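Local coordinates for superantigen-like protein SSL8 (Staphylococcus aureus, PDB 3R2T), which is a probably secreted superantigen-like protein of the staphylococcal and streptococcal toxin family, with an OB-fold domain and a beta-grasp domain, its precise function unassigned, at residues G138-N143 and A233-S238; E171-Q176 and R190-K195; K183-K188 and I209-K214. All coordinates share one frame; numbering follows the deposited sequence. Where two conformers were deposited one is given.

Contact 1: residues G138-N143 and A233-S238; sequences GVTKKN and ADVINS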
ATOM      1  N   GLY A 138      -8.274   2.907  11.313  1.00 38.57           N
ATOM      2  CA  GLY A 138      -9.370   3.830  11.642  1.00 37.62           C
ATOM      3  C   GLY A 138     -10.668   3.111  11.957  1.00 38.08           C
ATOM      4  O   GLY A 138     -11.743   3.667  11.781  1.00 40.14           O
ATOM      5  N   VAL A 139     -10.568   1.872  12.435  1.00 38.33           N
ATOM      6  CA  VAL A 139     -11.736   1.062  12.741  1.00 37.26           C
ATOM      7  C   VAL A 139     -11.991   1.026  14.232  1.00 37.98           C
ATOM      8  O   VAL A 139     -11.064   0.859  14.993  1.00 37.16           O
ATOM      9  CB  VAL A 139     -11.538  -0.401  12.266  1.00 39.25           C
ATOM     10  CG1 VAL A 139     -12.809  -1.209  12.527  1.00 35.59           C
ATOM     11  CG2 VAL A 139     -11.172  -0.475  10.745  1.00 37.61           C
ATOM     12  N   THR A 140     -13.260   1.157  14.625  1.00 39.03           N
ATOM     13  CA  THR A 140     -13.704   1.130  16.030  1.00 39.51           C
ATOM     14  C   THR A 140     -15.103   0.507  16.149  1.00 40.68           C
ATOM     15  O   THR A 140     -15.758   0.229  15.133  1.00 39.82           O
ATOM     16  CB  THR A 140     -13.892   2.569  16.553  1.00 39.52           C
ATOM     17  OG1 THR A 140     -14.751   3.278  15.650  1.00 37.47           O
ATOM     18  CG2 THR A 140     -12.582   3.321  16.639  1.00 39.10           C
ATOM     19  N   LYS A 141     -15.548   0.285  17.388  0.50 41.37           N
ATOM     20  CA  LYS A 141     -16.893  -0.221  17.643  0.50 42.41           C
ATOM     21  C   LYS A 141     -17.819   0.974  17.630  0.50 42.32           C
ATOM     22  O   LYS A 141     -17.430   2.067  18.038  0.50 41.39           O
ATOM     23  CB  LYS A 141     -17.023  -0.895  19.013  0.50 43.65           C
ATOM     24  CG  LYS A 141     -16.317  -2.229  19.188  0.50 44.59           C
ATOM     25  CD  LYS A 141     -16.745  -2.847  20.523  0.50 46.05           C
ATOM     26  CE  LYS A 141     -16.271  -4.288  20.700  0.50 46.01           C
ATOM     27  NZ  LYS A 141     -16.931  -4.900  21.905  0.50 46.97           N
ATOM     28  N   LYS A 142     -19.050   0.770  17.179  1.00 43.60           N
ATOM     29  CA  LYS A 142     -20.034   1.859  17.140  1.00 44.31           C
ATOM     30  C   LYS A 142     -20.550   2.186  18.542  1.00 44.97           C
ATOM     31  O   LYS A 142     -20.346   1.429  19.498  1.00 44.18           O
ATOM     32  CB  LYS A 142     -21.214   1.516  16.222  1.00 45.02           C
ATOM     33  CG  LYS A 142     -22.119   0.366  16.677  1.00 49.35           C
ATOM     34  CD  LYS A 142     -23.193   0.100  15.592  1.00 52.29           C
ATOM     35  CE  LYS A 142     -24.220  -0.955  15.976  1.00 55.52           C
ATOM     36  NZ  LYS A 142     -25.168  -0.498  17.014  1.00 58.99           N
ATOM     37  N   ASN A 143     -21.199   3.338  18.655  1.00 44.54           N
ATOM     38  CA  ASN A 143     -21.774   3.769  19.916  1.00 46.00           C
ATOM     39  C   ASN A 143     -22.856   2.847  20.428  1.00 47.40           C
ATOM     40  O   ASN A 143     -23.684   2.376  19.663  1.00 46.16           O
ATOM     41  CB  ASN A 143     -22.396   5.150  19.766  1.00 45.70           C
ATOM     42  CG  ASN A 143     -21.368   6.235  19.706  1.00 43.85           C
ATOM     43  OD1 ASN A 143     -20.175   5.982  19.829  1.00 46.31           O
ATOM     44  ND2 ASN A 143     -21.827   7.464  19.537  1.00 49.21           N
ATOM     45  N   ALA A 233      -4.525   2.541  14.174  1.00 43.28           N
ATOM     46  CA  ALA A 233      -5.470   1.580  14.703  1.00 43.71           C
ATOM     47  C   ALA A 233      -5.676   1.778  16.205  1.00 43.13           C
ATOM     48  O   ALA A 233      -6.523   1.110  16.767  1.00 43.66           O
ATOM     49  CB  ALA A 233      -5.015   0.145  14.424  1.00 44.38           C
ATOM     50  N   ASP A 234      -4.916   2.674  16.850  1.00 42.77           N
ATOM     51  CA  ASP A 234      -5.076   2.914  18.305  1.00 43.62           C
ATOM     52  C   ASP A 234      -6.427   3.555  18.569  1.00 42.25           C
ATOM     53  O   ASP A 234      -6.820   4.480  17.877  1.00 41.35           O
ATOM     54  CB  ASP A 234      -3.978   3.812  18.881  1.00 44.34           C
ATOM     55  CG  ASP A 234      -2.616   3.136  18.937  1.00 49.08           C
ATOM     56  OD1 ASP A 234      -2.415   2.058  18.328  1.00 54.95           O
ATOM     57  OD2 ASP A 234      -1.723   3.702  19.607  1.00 56.25           O
ATOM     58  N   VAL A 235      -7.127   3.066  19.586  1.00 42.72           N
ATOM     59  CA  VAL A 235      -8.456   3.549  19.896  1.00 41.73           C
ATOM     60  C   VAL A 235      -8.471   4.123  21.293  1.00 42.32           C
ATOM     61  O   VAL A 235      -7.853   3.580  22.207  1.00 41.13           O
ATOM     62  CB  VAL A 235      -9.514   2.413  19.761  1.00 44.80           C
ATOM     63  CG1 VAL A 235      -9.475   1.813  18.346  1.00 43.50           C
ATOM     64  CG2 VAL A 235      -9.287   1.288  20.815  1.00 42.59           C
ATOM     65  N   ILE A 236      -9.202   5.224  21.441  1.00 41.31           N
ATOM     66  CA  ILE A 236      -9.321   5.948  22.690  1.00 41.35           C
ATOM     67  C   ILE A 236     -10.775   6.090  23.169  1.00 41.53           C
ATOM     68  O   ILE A 236     -11.691   6.382  22.372  1.00 41.37           O
ATOM     69  CB  ILE A 236      -8.746   7.359  22.477  1.00 41.18           C
ATOM     70  CG1 ILE A 236      -7.304   7.265  21.951  1.00 43.17           C
ATOM     71  CG2 ILE A 236      -8.784   8.160  23.746  1.00 42.85           C
ATOM     72  CD1 ILE A 236      -6.731   8.622  21.552  1.00 44.29           C
ATOM     73  N   ASN A 237     -10.981   5.876  24.465  1.00 41.37           N
ATOM     74  CA  ASN A 237     -12.291   6.047  25.114  1.00 42.17           C
ATOM     75  C   ASN A 237     -12.518   7.556  25.300  1.00 41.21           C
ATOM     76  O   ASN A 237     -11.949   8.169  26.196  1.00 42.29           O
ATOM     77  CB  ASN A 237     -12.299   5.307  26.462  1.00 44.33           C
ATOM     78  CG  ASN A 237     -13.577   5.508  27.239  1.00 45.72           C
ATOM     79  OD1 ASN A 237     -14.387   6.359  26.899  1.00 52.16           O
ATOM     80  ND2 ASN A 237     -13.757   4.727  28.309  1.00 52.17           N
ATOM     81  N   SER A 238     -13.348   8.149  24.439  1.00 39.75           N
ATOM     82  CA  SER A 238     -13.590   9.590  24.456  1.00 39.01           C
ATOM     83  C   SER A 238     -14.037  10.150  25.807  1.00 39.07           C
ATOM     84  O   SER A 238     -13.715  11.279  26.132  1.00 38.23           O
ATOM     85  CB  SER A 238     -14.580  10.000  23.354  1.00 38.83           C
ATOM     86  OG  SER A 238     -15.843   9.406  23.549  1.00 38.18           O
TER
HETATM   87  O   HOH W   1      -8.730  -0.235  15.424  1.00 43.58           O
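V139 meets the A233-S238 segment with its backbone and not with its side chain. Its carbonyl oxygen does two things at once: it lies 3.8 Å from V235 CG1, and it accepts a hydrogen bond from a water at 2.6 Å. The same water gives its other hydrogen to A233 O at 2.9 Å. Bent through about 124° between the two oxygens, this single molecule satisfies a carbonyl on each segment where no direct hydrogen bond joins them. The V139 isopropyl group serves its own domain, resting on Y111 and L118.

T140 follows, with its CA 7.0 Å from that of V235, too far for the two strands to pair. Here is the principle of two-domain assembly on a small scale. Strand 133-141 belongs to the OB-fold sheet and strand 235-237 to the beta-grasp half, the two-domain arrangement of this toxin family. Between these two segments the link is a water and methyl contacts, while next to them G138 has a backbone hydrogen bond with M232. T140 divides its labour by branch. A chi1 of 53° sets OG1 between the backbone N and C, where it is hydrogen-bonded to K177 NZ, and places CG2 anti to the carbonyl carbon. That methyl reaches V235 CG1 at 3.9 Å, the two side chains sliding past each other in opposite directions. Beyond T140 the chain engages E179, whose OE1 is hydrogen-bonded to K141 N and whose side chain also touches V235.

Contact 2: residues E171-Q176 and R190-K195; sequences EFFFIQ and RKLLIK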
ATOM      1  N   GLU A 171     -10.472  26.352  21.585  1.00 49.40           N
ATOM      2  CA  GLU A 171     -11.241  26.009  20.398  1.00 51.16           C
ATOM      3  C   GLU A 171     -12.294  24.999  20.771  1.00 51.41           C
ATOM      4  O   GLU A 171     -12.031  24.083  21.556  1.00 51.24           O
ATOM      5  CB  GLU A 171     -10.326  25.404  19.319  1.00 50.33           C
ATOM      6  CG  GLU A 171      -9.372  26.386  18.636  1.00 51.92           C
ATOM      7  CD  GLU A 171     -10.084  27.369  17.686  1.00 56.50           C
ATOM      8  OE1 GLU A 171     -11.245  27.115  17.285  1.00 56.73           O
ATOM      9  OE2 GLU A 171      -9.471  28.394  17.327  1.00 58.76           O
ATOM     10  N   PHE A 172     -13.496  25.160  20.229  1.00 53.10           N
ATOM     11  CA  PHE A 172     -14.561  24.183  20.474  1.00 52.57           C
ATOM     12  C   PHE A 172     -14.207  22.917  19.695  1.00 50.99           C
ATOM     13  O   PHE A 172     -13.769  23.001  18.551  1.00 51.30           O
ATOM     14  CB  PHE A 172     -15.929  24.704  20.014  1.00 54.90           C
ATOM     15  CG  PHE A 172     -17.028  23.703  20.198  1.00 56.80           C
ATOM     16  CD1 PHE A 172     -17.574  23.483  21.458  1.00 57.49           C
ATOM     17  CD2 PHE A 172     -17.507  22.963  19.118  1.00 60.20           C
ATOM     18  CE1 PHE A 172     -18.583  22.550  21.647  1.00 61.20           C
ATOM     19  CE2 PHE A 172     -18.519  22.021  19.295  1.00 61.17           C
ATOM     20  CZ  PHE A 172     -19.060  21.814  20.561  1.00 61.49           C
ATOM     21  N   PHE A 173     -14.362  21.753  20.314  1.00 49.34           N
ATOM     22  CA  PHE A 173     -14.077  20.491  19.648  1.00 48.93           C
ATOM     23  C   PHE A 173     -15.062  19.498  20.224  1.00 50.70           C
ATOM     24  O   PHE A 173     -15.348  19.528  21.416  1.00 53.84           O
ATOM     25  CB  PHE A 173     -12.643  20.042  19.928  1.00 48.06           C
ATOM     26  CG  PHE A 173     -12.155  18.944  19.019  1.00 45.85           C
ATOM     27  CD1 PHE A 173     -12.024  17.640  19.472  1.00 43.68           C
ATOM     28  CD2 PHE A 173     -11.822  19.227  17.696  1.00 45.56           C
ATOM     29  CE1 PHE A 173     -11.560  16.642  18.623  1.00 43.19           C
ATOM     30  CE2 PHE A 173     -11.364  18.238  16.837  1.00 42.61           C
ATOM     31  CZ  PHE A 173     -11.232  16.958  17.281  1.00 43.01           C
ATOM     32  N   PHE A 174     -15.618  18.643  19.387  1.00 51.20           N
ATOM     33  CA  PHE A 174     -16.562  17.662  19.876  1.00 52.36           C
ATOM     34  C   PHE A 174     -16.237  16.317  19.263  1.00 50.23           C
ATOM     35  O   PHE A 174     -15.785  16.220  18.116  1.00 49.32           O
ATOM     36  CB  PHE A 174     -18.009  18.062  19.558  1.00 54.91           C
ATOM     37  CG  PHE A 174     -18.408  17.807  18.136  1.00 59.20           C
ATOM     38  CD1 PHE A 174     -19.299  16.781  17.829  1.00 62.66           C
ATOM     39  CD2 PHE A 174     -17.878  18.561  17.104  1.00 64.24           C
ATOM     40  CE1 PHE A 174     -19.669  16.525  16.513  1.00 63.96           C
ATOM     41  CE2 PHE A 174     -18.239  18.307  15.787  1.00 67.13           C
ATOM     42  CZ  PHE A 174     -19.140  17.287  15.493  1.00 66.19           C
ATOM     43  N   ILE A 175     -16.460  15.290  20.063  1.00 48.99           N
ATOM     44  CA  ILE A 175     -16.233  13.929  19.667  1.00 47.56           C
ATOM     45  C   ILE A 175     -17.577  13.242  19.768  1.00 47.91           C
ATOM     46  O   ILE A 175     -18.203  13.226  20.815  1.00 47.99           O
ATOM     47  CB  ILE A 175     -15.185  13.274  20.580  1.00 46.78           C
ATOM     48  CG1 ILE A 175     -13.879  14.097  20.528  1.00 44.95           C
ATOM     49  CG2 ILE A 175     -14.964  11.800  20.182  1.00 43.19           C
ATOM     50  CD1 ILE A 175     -12.871  13.723  21.572  1.00 44.80           C
ATOM     51  N   GLN A 176     -18.034  12.718  18.643  1.00 49.96           N
ATOM     52  CA  GLN A 176     -19.315  12.012  18.565  1.00 52.34           C
ATOM     53  C   GLN A 176     -19.287  10.541  19.032  1.00 50.89           C
ATOM     54  O   GLN A 176     -20.294  10.015  19.530  1.00 53.98           O
ATOM     55  CB  GLN A 176     -19.915  12.124  17.145  1.00 53.98           C
ATOM     56  CG  GLN A 176     -18.950  12.381  15.914  1.00 59.70           C
ATOM     57  CD  GLN A 176     -17.691  11.498  15.803  1.00 62.85           C
ATOM     58  OE1 GLN A 176     -16.904  11.366  16.765  1.00 64.23           O
ATOM     59  NE2 GLN A 176     -17.457  10.951  14.594  1.00 59.86           N
ATOM     60  N   ARG A 190      -5.760  18.318  12.796  1.00 37.94           N
ATOM     61  CA  ARG A 190      -4.922  19.027  11.794  1.00 38.43           C
ATOM     62  C   ARG A 190      -5.727  19.801  10.770  1.00 40.29           C
ATOM     63  O   ARG A 190      -5.302  20.873  10.331  1.00 41.73           O
ATOM     64  CB  ARG A 190      -3.955  18.095  11.061  1.00 38.71           C
ATOM     65  CG  ARG A 190      -3.014  17.365  12.014  1.00 39.43           C
ATOM     66  CD  ARG A 190      -1.825  16.807  11.309  1.00 40.87           C
ATOM     67  NE  ARG A 190      -1.278  15.632  11.982  1.00 37.43           N
ATOM     68  CZ  ARG A 190      -0.053  15.168  11.787  1.00 39.49           C
ATOM     69  NH1 ARG A 190       0.363  14.065  12.419  1.00 37.92           N
ATOM     70  NH2 ARG A 190       0.773  15.808  10.974  1.00 41.99           N
ATOM     71  N   LYS A 191      -6.870  19.238  10.368  0.50 39.73           N
ATOM     72  CA  LYS A 191      -7.780  19.887   9.427  0.50 41.35           C
ATOM     73  C   LYS A 191      -8.160  21.250   9.993  0.50 41.40           C
ATOM     74  O   LYS A 191      -8.146  22.261   9.298  0.50 40.12           O
ATOM     75  CB  LYS A 191      -9.033  19.015   9.256  0.50 41.84           C
ATOM     76  CG  LYS A 191     -10.194  19.615   8.430  0.50 44.16           C
ATOM     77  CD  LYS A 191     -11.318  18.564   8.305  0.50 45.13           C
ATOM     78  CE  LYS A 191     -12.549  19.048   7.530  0.50 47.65           C
ATOM     79  NZ  LYS A 191     -13.353  20.065   8.257  0.50 50.34           N
ATOM     80  N   LEU A 192      -8.481  21.262  11.281  1.00 40.63           N
ATOM     81  CA  LEU A 192      -8.870  22.485  11.955  1.00 41.59           C
ATOM     82  C   LEU A 192      -7.691  23.453  12.030  1.00 42.02           C
ATOM     83  O   LEU A 192      -7.866  24.645  11.823  1.00 44.18           O
ATOM     84  CB  LEU A 192      -9.422  22.168  13.327  1.00 41.26           C
ATOM     85  CG  LEU A 192      -9.997  23.320  14.141  1.00 44.93           C
ATOM     86  CD1 LEU A 192     -10.970  22.760  15.168  1.00 44.61           C
ATOM     87  CD2 LEU A 192      -8.900  24.157  14.767  1.00 44.78           C
ATOM     88  N   LEU A 193      -6.493  22.935  12.283  1.00 40.44           N
ATOM     89  CA  LEU A 193      -5.297  23.786  12.388  1.00 40.35           C
ATOM     90  C   LEU A 193      -4.934  24.408  11.054  1.00 42.90           C
ATOM     91  O   LEU A 193      -4.438  25.538  10.997  1.00 42.73           O
ATOM     92  CB  LEU A 193      -4.117  22.978  12.913  1.00 38.40           C
ATOM     93  CG  LEU A 193      -4.311  22.422  14.322  1.00 38.01           C
ATOM     94  CD1 LEU A 193      -3.147  21.514  14.698  1.00 31.36           C
ATOM     95  CD2 LEU A 193      -4.507  23.561  15.314  1.00 37.76           C
ATOM     96  N   ILE A 194      -5.174  23.676   9.968  1.00 44.22           N
ATOM     97  CA  ILE A 194      -4.860  24.218   8.648  1.00 46.42           C
ATOM     98  C   ILE A 194      -5.805  25.350   8.307  1.00 49.46           C
ATOM     99  O   ILE A 194      -5.388  26.420   7.858  1.00 50.73           O
ATOM    100  CB  ILE A 194      -4.967  23.159   7.536  1.00 46.47           C
ATOM    101  CG1 ILE A 194      -3.851  22.117   7.682  1.00 44.36           C
ATOM    102  CG2 ILE A 194      -4.884  23.845   6.120  1.00 46.68           C
ATOM    103  CD1 ILE A 194      -3.971  20.911   6.758  1.00 41.32           C
ATOM    104  N   LYS A 195      -7.095  25.133   8.528  0.50 49.67           N
ATOM    105  CA  LYS A 195      -8.089  26.144   8.170  0.50 51.88           C
ATOM    106  C   LYS A 195      -8.084  27.380   9.078  0.50 52.33           C
ATOM    107  O   LYS A 195      -8.249  28.491   8.588  0.50 52.72           O
ATOM    108  CB  LYS A 195      -9.486  25.503   8.067  0.50 51.95           C
ATOM    109  CG  LYS A 195     -10.109  25.074   9.368  0.50 50.43           C
ATOM    110  CD  LYS A 195     -11.146  23.964   9.142  0.50 50.59           C
ATOM    111  CE  LYS A 195     -11.775  23.478  10.467  0.50 47.60           C
ATOM    112  NZ  LYS A 195     -12.289  22.075  10.372  0.50 41.24           N
TER
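E171 and L192 mark the closest backbone approach, their CA atoms 9.5 Å apart, a spacing crossed mainly by the L192 side chain, which meets two side chains and one backbone carbonyl. The E171-Q176 segment is extended, leaving the end of strand 167-171 as a loop, while R190-K195 is a length of helix 182-197; the two diverge, so that contact is confined to the beginning of the loop segment and one residue of the helix.

That residue is L192. Its CB points toward the extended chain and, with CG anti to the backbone N (chi1 -175°), the two methyls at the tip take different neighbours. CD2 lies 4.5 Å from E171 CG, against the aliphatic part of the glutamate. CD1 comes to 4.4 Å from F172 O and equally 4.4 Å from F173 CD2, reaching the F173 ring at its edge, near the ring plane.

This is the beta-grasp principle of a helix laid over a mixed sheet: L192, F173 and E171 all touch L156 on strand 156-160, and F173 also rests on I244 of strand 241-248. The phenyl group is thus in contact with both helix and sheet.

E171 combines apolar and polar roles. Its CG packs against the leucine, while its carboxylate turns to the later part of the same helix, where OE1 forms a salt bridge with K196 NZ and OE2 a hydrogen bond with Y197 OH. Two partners, one on each oxygen, should limit rotation of the group, and the lysine probably offsets its charge.

Contact 3: residues K183-K188 and I209-K214; sequences KELDFK and IVINMK
L185 and I211 meet where helix 182-197 lies across the beta-grasp sheet, one side chain from the helix against one from strand 207-213. Helix-on-sheet packing of this kind is part of the interior of the domain.

The L185 side chain starts with CB pointing toward the strand, already 4.4 Å from I211 CD1. CG, set beside the backbone N by a chi1 of -66°, stands slightly farther off, at 4.7 Å from the same methyl. At the tip the branches part. CD1 closes on I211 CD1 at 3.7 Å, the two side chains crossing obliquely, and also touches I236. CD2 faces I175 and the F173 ring.

One residue on, D186 brings a charged group to the same sheet face. Its CB points neither toward the strand nor away from it, but CG anti to the backbone N (chi1 173°) carries the carboxylate nearer, and the side chain crosses that of I209 at about a right angle. The buried carboxylate is well provided for: OD1 is hydrogen-bonded to Y67 OH of helix 57-68, and OD2 forms a salt bridge with R190 NE, one turn along the helix. Even so, OD2 keeps an apolar neighbour, with I209 CD1 4.1 Å away.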
ATOM      1  N   LYS A 183      -6.401   8.060  14.610  1.00 34.17           N
ATOM      2  CA  LYS A 183      -6.401   8.478  13.228  1.00 36.49           C
ATOM      3  C   LYS A 183      -7.409   9.599  13.026  1.00 37.28           C
ATOM      4  O   LYS A 183      -7.075  10.658  12.445  1.00 35.82           O
ATOM      5  CB  LYS A 183      -6.757   7.282  12.339  1.00 37.21           C
ATOM      6  CG  LYS A 183      -6.919   7.587  10.866  1.00 38.89           C
ATOM      7  CD  LYS A 183      -7.517   6.404  10.146  1.00 36.56           C
ATOM      8  CE  LYS A 183      -7.600   6.656   8.652  1.00 39.28           C
ATOM      9  NZ  LYS A 183      -6.221   6.731   8.098  1.00 39.35           N
ATOM     10  N   GLU A 184      -8.638   9.380  13.510  1.00 38.20           N
ATOM     11  CA  GLU A 184      -9.714  10.384  13.349  1.00 39.53           C
ATOM     12  C   GLU A 184      -9.400  11.688  14.100  1.00 38.74           C
ATOM     13  O   GLU A 184      -9.564  12.771  13.552  1.00 38.51           O
ATOM     14  CB  GLU A 184     -11.103   9.807  13.728  1.00 39.53           C
ATOM     15  CG  GLU A 184     -12.215  10.848  13.782  1.00 41.13           C
ATOM     16  CD  GLU A 184     -13.638  10.274  13.864  1.00 47.60           C
ATOM     17  OE1 GLU A 184     -13.835   9.026  13.936  1.00 48.61           O
ATOM     18  OE2 GLU A 184     -14.576  11.104  13.848  1.00 51.55           O
ATOM     19  N   LEU A 185      -8.932  11.572  15.339  1.00 37.81           N
ATOM     20  CA  LEU A 185      -8.588  12.758  16.132  1.00 37.93           C
ATOM     21  C   LEU A 185      -7.462  13.523  15.461  1.00 37.17           C
ATOM     22  O   LEU A 185      -7.543  14.718  15.299  1.00 37.62           O
ATOM     23  CB  LEU A 185      -8.159  12.364  17.532  1.00 37.86           C
ATOM     24  CG  LEU A 185      -9.236  11.735  18.401  1.00 40.94           C
ATOM     25  CD1 LEU A 185      -8.674  11.400  19.773  1.00 43.33           C
ATOM     26  CD2 LEU A 185     -10.423  12.663  18.542  1.00 42.39           C
ATOM     27  N   ASP A 186      -6.415  12.805  15.064  1.00 37.00           N
ATOM     28  CA  ASP A 186      -5.264  13.391  14.381  1.00 37.36           C
ATOM     29  C   ASP A 186      -5.642  14.179  13.137  1.00 38.41           C
ATOM     30  O   ASP A 186      -5.179  15.301  12.943  1.00 40.13           O
ATOM     31  CB  ASP A 186      -4.317  12.279  13.947  1.00 37.18           C
ATOM     32  CG  ASP A 186      -3.156  12.792  13.063  1.00 39.26           C
ATOM     33  OD1 ASP A 186      -3.082  12.362  11.894  1.00 40.91           O
ATOM     34  OD2 ASP A 186      -2.350  13.638  13.512  1.00 38.72           O
ATOM     35  N   PHE A 187      -6.477  13.571  12.289  1.00 38.82           N
ATOM     36  CA  PHE A 187      -6.884  14.170  11.037  1.00 38.14           C
ATOM     37  C   PHE A 187      -7.779  15.388  11.245  1.00 39.34           C
ATOM     38  O   PHE A 187      -7.574  16.443  10.610  1.00 38.88           O
ATOM     39  CB  PHE A 187      -7.616  13.151  10.144  1.00 39.12           C
ATOM     40  CG  PHE A 187      -7.859  13.650   8.727  1.00 38.34           C
ATOM     41  CD1 PHE A 187      -8.980  14.407   8.422  1.00 35.54           C
ATOM     42  CD2 PHE A 187      -6.938  13.383   7.720  1.00 38.35           C
ATOM     43  CE1 PHE A 187      -9.184  14.883   7.146  1.00 38.68           C
ATOM     44  CE2 PHE A 187      -7.128  13.855   6.435  1.00 38.23           C
ATOM     45  CZ  PHE A 187      -8.251  14.603   6.136  1.00 37.98           C
ATOM     46  N   LYS A 188      -8.770  15.251  12.122  1.00 38.01           N
ATOM     47  CA  LYS A 188      -9.706  16.358  12.386  1.00 38.77           C
ATOM     48  C   LYS A 188      -9.010  17.518  13.071  1.00 37.67           C
ATOM     49  O   LYS A 188      -9.312  18.678  12.813  1.00 37.68           O
ATOM     50  CB  LYS A 188     -10.887  15.884  13.253  1.00 38.90           C
ATOM     51  CG  LYS A 188     -11.992  15.093  12.519  1.00 43.97           C
ATOM     52  CD  LYS A 188     -13.015  14.582  13.550  1.00 49.01           C
ATOM     53  CE  LYS A 188     -14.392  14.318  12.927  1.00 54.77           C
ATOM     54  NZ  LYS A 188     -14.388  13.424  11.753  1.00 58.47           N
ATOM     55  N   ILE A 209       0.525  17.693  18.994  1.00 39.17           N
ATOM     56  CA  ILE A 209      -0.812  17.583  19.518  1.00 38.97           C
ATOM     57  C   ILE A 209      -0.647  16.650  20.691  1.00 38.33           C
ATOM     58  O   ILE A 209      -0.032  15.591  20.544  1.00 36.40           O
ATOM     59  CB  ILE A 209      -1.787  16.910  18.530  1.00 38.38           C
ATOM     60  CG1 ILE A 209      -1.802  17.622  17.183  1.00 40.85           C
ATOM     61  CG2 ILE A 209      -3.219  16.800  19.146  1.00 38.26           C
ATOM     62  CD1 ILE A 209      -2.570  16.839  16.123  1.00 38.58           C
ATOM     63  N   VAL A 210      -1.187  17.033  21.847  1.00 38.58           N
ATOM     64  CA  VAL A 210      -1.119  16.202  23.041  1.00 39.10           C
ATOM     65  C   VAL A 210      -2.529  15.953  23.548  1.00 39.29           C
ATOM     66  O   VAL A 210      -3.263  16.898  23.859  1.00 39.21           O
ATOM     67  CB  VAL A 210      -0.323  16.875  24.171  1.00 39.78           C
ATOM     68  CG1 VAL A 210      -0.373  16.029  25.461  1.00 40.21           C
ATOM     69  CG2 VAL A 210       1.094  17.096  23.752  1.00 40.78           C
ATOM     70  N   ILE A 211      -2.903  14.681  23.638  1.00 38.82           N
ATOM     71  CA  ILE A 211      -4.217  14.294  24.136  1.00 38.02           C
ATOM     72  C   ILE A 211      -4.005  13.829  25.574  1.00 38.78           C
ATOM     73  O   ILE A 211      -3.303  12.853  25.813  1.00 40.67           O
ATOM     74  CB  ILE A 211      -4.830  13.179  23.268  1.00 38.54           C
ATOM     75  CG1 ILE A 211      -4.994  13.671  21.816  1.00 39.37           C
ATOM     76  CG2 ILE A 211      -6.187  12.716  23.830  1.00 35.05           C
ATOM     77  CD1 ILE A 211      -5.286  12.565  20.799  1.00 40.50           C
ATOM     78  N   ASN A 212      -4.579  14.544  26.533  1.00 37.27           N
ATOM     79  CA  ASN A 212      -4.434  14.194  27.937  1.00 37.90           C
ATOM     80  C   ASN A 212      -5.655  13.427  28.424  1.00 38.00           C
ATOM     81  O   ASN A 212      -6.772  13.864  28.189  1.00 38.43           O
ATOM     82  CB  ASN A 212      -4.214  15.467  28.771  1.00 37.95           C
ATOM     83  CG  ASN A 212      -2.851  16.088  28.535  1.00 40.15           C
ATOM     84  OD1 ASN A 212      -1.831  15.432  28.717  1.00 39.39           O
ATOM     85  ND2 ASN A 212      -2.825  17.365  28.153  1.00 41.09           N
ATOM     86  N   MET A 213      -5.424  12.291  29.086  1.00 38.69           N
ATOM     87  CA  MET A 213      -6.487  11.419  29.602  1.00 39.10           C
ATOM     88  C   MET A 213      -6.712  11.659  31.095  1.00 40.28           C
ATOM     89  O   MET A 213      -5.849  12.187  31.769  1.00 40.35           O
ATOM     90  CB  MET A 213      -6.095   9.962  29.385  1.00 39.58           C
ATOM     91  CG  MET A 213      -5.631   9.629  27.949  1.00 41.95           C
ATOM     92  SD  MET A 213      -6.873  10.012  26.704  1.00 39.57           S
ATOM     93  CE  MET A 213      -8.157   8.849  27.231  1.00 44.12           C
ATOM     94  N   LYS A 214      -7.873  11.274  31.605  1.00 40.99           N
ATOM     95  CA  LYS A 214      -8.186  11.474  33.016  1.00 45.22           C
ATOM     96  C   LYS A 214      -7.251  10.710  33.932  1.00 46.16           C
ATOM     97  O   LYS A 214      -6.990  11.167  35.007  1.00 50.20           O
ATOM     98  CB  LYS A 214      -9.657  11.167  33.330  1.00 46.09           C
ATOM     99  CG  LYS A 214     -10.610  12.160  32.664  1.00 47.69           C
ATOM    100  CD  LYS A 214     -12.062  11.871  32.967  1.00 47.19           C
ATOM    101  CE  LYS A 214     -12.978  12.851  32.235  1.00 49.10           C
ATOM    102  NZ  LYS A 214     -14.423  12.433  32.369  1.00 54.34           N
TER

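How the contacts relate
Contacts 2 and 3 both draw on helix 182-197 and lie within the beta-grasp domain, their centres about 10 Å apart; contact 1 instead joins that domain to the OB fold. All three are largely buried, but in contact 3 alone are all the touching residues buried, whereas contacts 1 and 2 each include one exposed residue. Chemistry follows place: water and methyls at the domain junction, mainly aliphatic and aromatic packing under the helix, with carboxylates paired to basic groups in contacts 2 and 3. Contact 3 touches both others, M213 CE lying 3.6 Å from I236 CG2 of contact 1 and I209 CD1 4.2 Å from R190 CG of contact 2.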